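Local coordinates for high affinity transport system protein p37 (Mycoplasma hyorhinis, PDB 3EKI), which serves as the extracytoplasmic lipoprotein of a high-affinity transport system and binds thiamine diphosphate, which it probably helps to import, at residues D167-V172 / A334-N339; K233-K238 / N268-K273. One frame throughout, in Å; residues are numbered along the deposited sequence.

Interaction 1. Residues D167-V172 / A334-N339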
loop_
_atom_site.group_PDB
_atom_site.type_symbol
_atom_site.label_atom_id
_atom_site.label_comp_id
_atom_site.label_asym_id
_atom_site.label_seq_id
_atom_site.Cartn_x
_atom_site.Cartn_y
_atom_site.Cartn_z
ATOM N N ASP A 167 22.120 -10.231 10.412
ATOM C CA ASP A 167 22.660 -9.453 9.295
ATOM C C ASP A 167 22.497 -10.154 7.956
ATOM O O ASP A 167 22.478 -9.552 6.885
ATOM C CB ASP A 167 24.140 -9.178 9.557
ATOM C CG ASP A 167 24.406 -7.973 10.433
ATOM O OD1 ASP A 167 23.514 -7.109 10.583
ATOM O OD2 ASP A 167 25.531 -7.877 10.977
ATOM N N SER A 168 22.361 -11.477 7.970
ATOM C CA SER A 168 22.288 -12.220 6.729
ATOM C C SER A 168 20.844 -12.453 6.287
ATOM O O SER A 168 20.606 -13.021 5.225
ATOM C CB SER A 168 23.008 -13.569 6.873
ATOM O OG SER A 168 22.552 -14.325 7.979
ATOM N N ASP A 169 19.909 -12.028 7.119
ATOM C CA ASP A 169 18.480 -12.192 6.830
ATOM C C ASP A 169 18.141 -11.342 5.608
ATOM O O ASP A 169 18.545 -10.182 5.592
ATOM C CB ASP A 169 17.700 -11.801 8.082
ATOM C CG ASP A 169 16.209 -12.062 7.968
ATOM O OD1 ASP A 169 15.612 -11.389 7.097
ATOM O OD2 ASP A 169 15.660 -12.892 8.719
ATOM N N PRO A 170 17.420 -11.876 4.630
ATOM C CA PRO A 170 17.106 -11.093 3.435
ATOM C C PRO A 170 16.334 -9.811 3.744
ATOM O O PRO A 170 16.519 -8.817 3.048
ATOM C CB PRO A 170 16.227 -12.027 2.601
ATOM C CG PRO A 170 15.832 -13.140 3.490
ATOM C CD PRO A 170 16.845 -13.235 4.592
ATOM N N LEU A 171 15.503 -9.820 4.764
ATOM C CA LEU A 171 14.708 -8.634 5.109
ATOM C C LEU A 171 15.579 -7.573 5.781
ATOM O O LEU A 171 15.335 -6.364 5.714
ATOM C CB LEU A 171 13.526 -9.034 5.996
ATOM C CG LEU A 171 12.580 -10.093 5.412
ATOM C CD1 LEU A 171 11.347 -10.206 6.296
ATOM C CD2 LEU A 171 12.237 -9.768 3.965
ATOM N N VAL A 172 16.618 -8.037 6.472
ATOM C CA VAL A 172 17.578 -7.137 7.088
ATOM C C VAL A 172 18.474 -6.542 6.022
ATOM O O VAL A 172 18.818 -5.348 6.094
ATOM C CB VAL A 172 18.405 -7.841 8.182
ATOM C CG1 VAL A 172 19.491 -6.911 8.697
ATOM C CG2 VAL A 172 17.473 -8.266 9.307
ATOM N N ALA A 334 16.092 2.210 9.211
ATOM C CA ALA A 334 15.376 0.971 9.033
ATOM C C ALA A 334 16.047 -0.159 9.815
ATOM O O ALA A 334 17.268 -0.327 9.731
ATOM C CB ALA A 334 15.313 0.623 7.554
ATOM N N LEU A 335 15.239 -0.934 10.519
ATOM C CA LEU A 335 15.703 -2.140 11.194
ATOM C C LEU A 335 15.523 -3.392 10.363
ATOM O O LEU A 335 16.431 -4.211 10.170
ATOM C CB LEU A 335 14.975 -2.254 12.532
ATOM C CG LEU A 335 15.231 -3.552 13.312
ATOM C CD1 LEU A 335 16.623 -3.556 13.880
ATOM C CD2 LEU A 335 14.145 -3.673 14.374
ATOM N N ILE A 336 14.313 -3.577 9.810
ATOM C CA ILE A 336 13.990 -4.743 9.026
ATOM C C ILE A 336 12.714 -4.436 8.232
ATOM O O ILE A 336 11.933 -3.602 8.701
ATOM C CB ILE A 336 13.797 -5.994 9.896
ATOM C CG1 ILE A 336 13.767 -7.319 9.143
ATOM C CG2 ILE A 336 12.575 -5.846 10.788
ATOM C CD1 ILE A 336 13.926 -8.543 10.010
ATOM N N VAL A 337 12.575 -5.057 7.069
ATOM C CA VAL A 337 11.282 -4.947 6.368
ATOM C C VAL A 337 10.448 -6.184 6.668
ATOM O O VAL A 337 10.847 -7.068 7.443
ATOM C CB VAL A 337 11.425 -4.728 4.864
ATOM C CG1 VAL A 337 12.214 -3.420 4.671
ATOM C CG2 VAL A 337 12.065 -5.873 4.124
ATOM N N THR A 338 9.269 -6.297 6.072
ATOM C CA THR A 338 8.415 -7.447 6.335
ATOM C C THR A 338 8.349 -8.377 5.129
ATOM O O THR A 338 8.977 -8.158 4.106
ATOM C CB THR A 338 6.981 -7.033 6.697
ATOM O OG1 THR A 338 6.300 -6.548 5.507
ATOM C CG2 THR A 338 6.929 -5.909 7.721
ATOM N N ASN A 339 7.556 -9.440 5.266
ATOM C CA ASN A 339 7.203 -10.341 4.188
ATOM C C ASN A 339 6.274 -9.572 3.238
ATOM O O ASN A 339 5.681 -8.581 3.644
ATOM C CB ASN A 339 6.537 -11.600 4.715
ATOM C CG ASN A 339 7.402 -12.450 5.622
ATOM O OD1 ASN A 339 8.615 -12.483 5.468
ATOM N ND2 ASN A 339 6.750 -13.133 6.556
#

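Interaction 2. Residues K233-K238 / N268-K273. With GOL (glycerol), chain C.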
loop_
_atom_site.group_PDB
_atom_site.type_symbol
_atom_site.label_atom_id
_atom_site.label_comp_id
_atom_site.label_asym_id
_atom_site.label_seq_id
_atom_site.Cartn_x
_atom_site.Cartn_y
_atom_site.Cartn_z
ATOM N N LYS A 233 20.618 -4.273 20.498
ATOM C CA LYS A 233 20.983 -5.338 21.433
ATOM C C LYS A 233 19.755 -6.120 21.880
ATOM O O LYS A 233 19.746 -7.346 22.002
ATOM C CB LYS A 233 21.711 -4.774 22.663
ATOM C CG LYS A 233 22.164 -5.821 23.664
ATOM C CD LYS A 233 23.230 -5.291 24.617
ATOM C CE LYS A 233 24.280 -6.347 24.945
ATOM N NZ LYS A 233 25.012 -6.003 26.202
ATOM N N ALA A 234 18.661 -5.411 22.118
ATOM C CA ALA A 234 17.461 -6.110 22.565
ATOM C C ALA A 234 16.920 -7.004 21.458
ATOM O O ALA A 234 16.450 -8.123 21.666
ATOM C CB ALA A 234 16.445 -5.096 23.044
ATOM N N TRP A 235 16.966 -6.488 20.226
ATOM C CA TRP A 235 16.583 -7.288 19.071
ATOM C C TRP A 235 17.442 -8.540 18.966
ATOM O O TRP A 235 16.970 -9.660 18.834
ATOM C CB TRP A 235 16.721 -6.447 17.808
ATOM C CG TRP A 235 16.458 -7.178 16.541
ATOM C CD1 TRP A 235 17.377 -7.792 15.753
ATOM C CD2 TRP A 235 15.187 -7.383 15.892
ATOM N NE1 TRP A 235 16.798 -8.372 14.657
ATOM C CE2 TRP A 235 15.455 -8.128 14.728
ATOM C CE3 TRP A 235 13.873 -7.010 16.185
ATOM C CZ2 TRP A 235 14.452 -8.532 13.822
ATOM C CZ3 TRP A 235 12.886 -7.412 15.281
ATOM C CH2 TRP A 235 13.191 -8.155 14.132
ATOM N N ASN A 236 18.763 -8.358 19.030
ATOM C CA ASN A 236 19.696 -9.462 18.850
ATOM C C ASN A 236 19.551 -10.503 19.958
ATOM O O ASN A 236 19.814 -11.682 19.690
ATOM C CB ASN A 236 21.142 -8.939 18.819
ATOM C CG ASN A 236 21.495 -8.101 17.612
ATOM O OD1 ASN A 236 20.861 -8.127 16.564
ATOM N ND2 ASN A 236 22.557 -7.316 17.749
ATOM N N ASP A 237 19.188 -10.068 21.145
ATOM C CA ASP A 237 19.081 -10.912 22.324
ATOM C C ASP A 237 17.676 -11.483 22.491
ATOM O O ASP A 237 17.405 -12.232 23.427
ATOM C CB ASP A 237 19.440 -10.157 23.609
ATOM C CG ASP A 237 20.933 -9.897 23.753
ATOM O OD1 ASP A 237 21.687 -10.233 22.828
ATOM O OD2 ASP A 237 21.337 -9.356 24.802
ATOM N N LYS A 238 16.785 -11.077 21.584
ATOM C CA LYS A 238 15.361 -11.421 21.637
ATOM C C LYS A 238 14.728 -11.068 22.972
ATOM O O LYS A 238 13.898 -11.758 23.545
ATOM C CB LYS A 238 15.129 -12.876 21.227
ATOM C CG LYS A 238 15.581 -13.155 19.810
ATOM C CD LYS A 238 15.339 -14.564 19.331
ATOM C CE LYS A 238 15.962 -14.803 17.958
ATOM N NZ LYS A 238 15.777 -16.208 17.514
ATOM N N ASN A 268 7.713 -13.780 14.889
ATOM C CA ASN A 268 8.648 -14.749 14.361
ATOM C C ASN A 268 10.046 -14.556 14.951
ATOM O O ASN A 268 10.806 -15.522 15.058
ATOM C CB ASN A 268 8.709 -14.676 12.837
ATOM C CG ASN A 268 7.418 -15.227 12.230
ATOM O OD1 ASN A 268 6.621 -15.840 12.946
ATOM N ND2 ASN A 268 7.204 -15.004 10.945
ATOM N N HIS A 269 10.375 -13.323 15.322
ATOM C CA HIS A 269 11.684 -13.016 15.886
ATOM C C HIS A 269 11.722 -13.293 17.385
ATOM O O HIS A 269 12.543 -14.079 17.860
ATOM C CB HIS A 269 12.057 -11.558 15.611
ATOM C CG HIS A 269 13.488 -11.234 15.908
ATOM N ND1 HIS A 269 14.536 -11.764 15.187
ATOM C CD2 HIS A 269 14.046 -10.435 16.848
ATOM C CE1 HIS A 269 15.677 -11.306 15.669
ATOM N NE2 HIS A 269 15.408 -10.497 16.678
ATOM N N PHE A 270 10.830 -12.643 18.124
ATOM C CA PHE A 270 10.765 -12.813 19.571
ATOM C C PHE A 270 9.828 -13.951 19.955
ATOM O O PHE A 270 8.939 -13.782 20.791
ATOM C CB PHE A 270 10.317 -11.513 20.243
ATOM C CG PHE A 270 11.211 -10.342 19.957
ATOM C CD1 PHE A 270 12.288 -10.057 20.779
ATOM C CD2 PHE A 270 10.975 -9.524 18.864
ATOM C CE1 PHE A 270 13.113 -8.980 20.518
ATOM C CE2 PHE A 270 11.797 -8.445 18.598
ATOM C CZ PHE A 270 12.867 -8.173 19.426
ATOM N N GLN A 271 10.029 -15.113 19.341
ATOM C CA GLN A 271 9.207 -16.277 19.626
ATOM C C GLN A 271 9.083 -16.483 21.138
ATOM O O GLN A 271 10.034 -16.166 21.850
ATOM C CB GLN A 271 9.777 -17.569 19.085
ATOM C CG GLN A 271 10.285 -17.628 17.666
ATOM C CD GLN A 271 10.945 -18.994 17.460
ATOM O OE1 GLN A 271 10.275 -19.997 17.221
ATOM N NE2 GLN A 271 12.267 -18.983 17.579
ATOM N N ASN A 272 7.936 -16.971 21.505
ATOM C CA ASN A 272 7.408 -17.304 22.816
ATOM C C ASN A 272 7.187 -16.066 23.650
ATOM O O ASN A 272 6.552 -16.089 24.714
ATOM C CB ASN A 272 8.305 -18.380 23.465
ATOM C CG ASN A 272 8.561 -19.517 22.478
ATOM O OD1 ASN A 272 7.686 -19.934 21.703
ATOM N ND2 ASN A 272 9.770 -20.077 22.449
ATOM N N LYS A 273 7.623 -14.870 23.230
ATOM C CA LYS A 273 7.538 -13.796 24.218
ATOM C C LYS A 273 6.187 -13.105 24.308
ATOM O O LYS A 273 5.970 -12.442 25.333
ATOM C CB LYS A 273 8.604 -12.731 23.923
ATOM C CG LYS A 273 10.027 -13.248 23.916
ATOM C CD LYS A 273 10.458 -13.817 25.248
ATOM C CE LYS A 273 11.957 -13.712 25.441
ATOM N NZ LYS A 273 12.728 -14.701 24.638
HETATM C C1 GOL C . 15.975 -12.353 26.609
HETATM O O1 GOL C . 17.264 -12.112 26.028
HETATM C C2 GOL C . 15.882 -13.778 27.141
HETATM O O2 GOL C . 14.529 -14.071 27.514
HETATM C C3 GOL C . 16.382 -14.787 26.123
HETATM O O3 GOL C . 15.743 -14.654 24.873
HETATM O O HOH W 1 13.922 -15.998 14.669
#

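Interaction 1. Residues D167-V172 / A334-N339
Leu171, in the first turn of a helix, is tied by its backbone to the edge of a β-sheet: Val337 N donates to Leu171 O at 3.3 Å, a weak bond although nearly straight, with an N-H...O angle of 167°. The backbones come closest one residue along, where the CA atoms of Val172 and Ile336 are 4.7 Å apart. The side chain of Leu171 carries much of the contact. Its CB rests 3.6 Å from Ile336 CG1, while both methyls lie against carbonyl oxygens. CD2 is 3.6 Å from Thr338 O, with Val337 CG2 a little further off. CD1 lies 3.4 Å from Val337 O, so that an apolar methyl sits against this buried oxygen, for which the model holds no donor. CD1 also meets Asn339 OD1 at 3.7 Å, the two side chains crossing at about a right angle. That oxygen is bonded by Tyr162 N; the methyl packs against it. Ile336 runs its longer branch along the helix start. With CG1 anti to the backbone N (chi1 -167°), its CD1 arrives 3.6 Å from Val172 CG2.

Asp169 is the N-cap of the helix. Its OD1 accepts from Leu171 N at 2.8 Å, met nearly along the C-O axis, and OD2 accepts from the backbone N of Val163, Asp164 and Gly165; both carboxylate oxygens are thus used to fix the preceding loop and the first turn together. On the strand side, Leu335 and Ile336 both face Ile219, a classic β-bulge that interrupts the regular pairing with strand 217-223. Strand 331-337 is an outermost strand of the five-stranded mixed sheet, and helix 170-184 packs on it through Ile174 and Ile178 against Val337, while Ile265 of helix 256-269 touches Leu171.

Interaction 2. Residues K233-K238 / N268-K273
Both segments are helix ends that meet where their chains leave helical geometry: the CA atoms of Lys238 and Phe270 are 5.2 Å apart. Lys238, with positive phi (53°), closes helix 225-236 in a Schellman motif, whereas helix 256-269 runs out at Phe270, the centre of an inverse gamma turn and the start of a type II turn ending at Lys273. The carbonyl of Trp235 is shared by the two ends. Lys238 N reaches its oxygen from one face of the carbonyl plane, and His269 NE2 donates to it from the opposite face at 2.8 Å, not on a lone pair.

The imidazole of His269 is also stacked face to face on the six-membered ring of Trp235, with centroids 3.5 Å apart and planes at 13°. Trp235 CG is anti to the backbone N (chi1 176°), which swings the indole out from helix 225-236 to lie over the imidazole. Phe270 CE2 meets Trp235 CE3 at 3.5 Å, the rings oblique, and the three form an aromatic cluster that Phe243 and Trp240 extend. Tyr162 OH bonds His269 ND1, and Gly165 O accepts from Trp235 NE1.

Over the other face of the imidazole, offset toward its rim, lies CG of the extended Lys238 chain, whose CD comes 3.2 Å from His269 O. Phe270 turns its ring edge to the Lys238 backbone, CD1 lying 3.4 Å from Lys238 C. Lys273 bends at chi2 and chi4, bringing NZ to Lys238 O (weak, 3.4 Å); NZ also donates to O3 of a glycerol, probably from the crystallisation liquor.

The centres of the two contacts lie about 14 Å apart, on the same side of the chain's centre, and along the chain the order is 167-172, 233-238, 268-273, 334-339, so that interaction 2 falls wholly between the halves of interaction 1. They touch through Trp235, whose CE3 lies 3.8 Å from Leu335 CD2. Helices 170-184 and 225-236 pack on strand 331-337, and helix 256-269 packs on Leu171, Thr338 and Trp235. Sharing Trp235 and the Tyr162 to Gly165 loop, the contacts form one continuous packed region beside the edge strand of the mixed sheet. In interaction 1 the side chain of Thr338 is about 9 Å from the bound thiamine diphosphate.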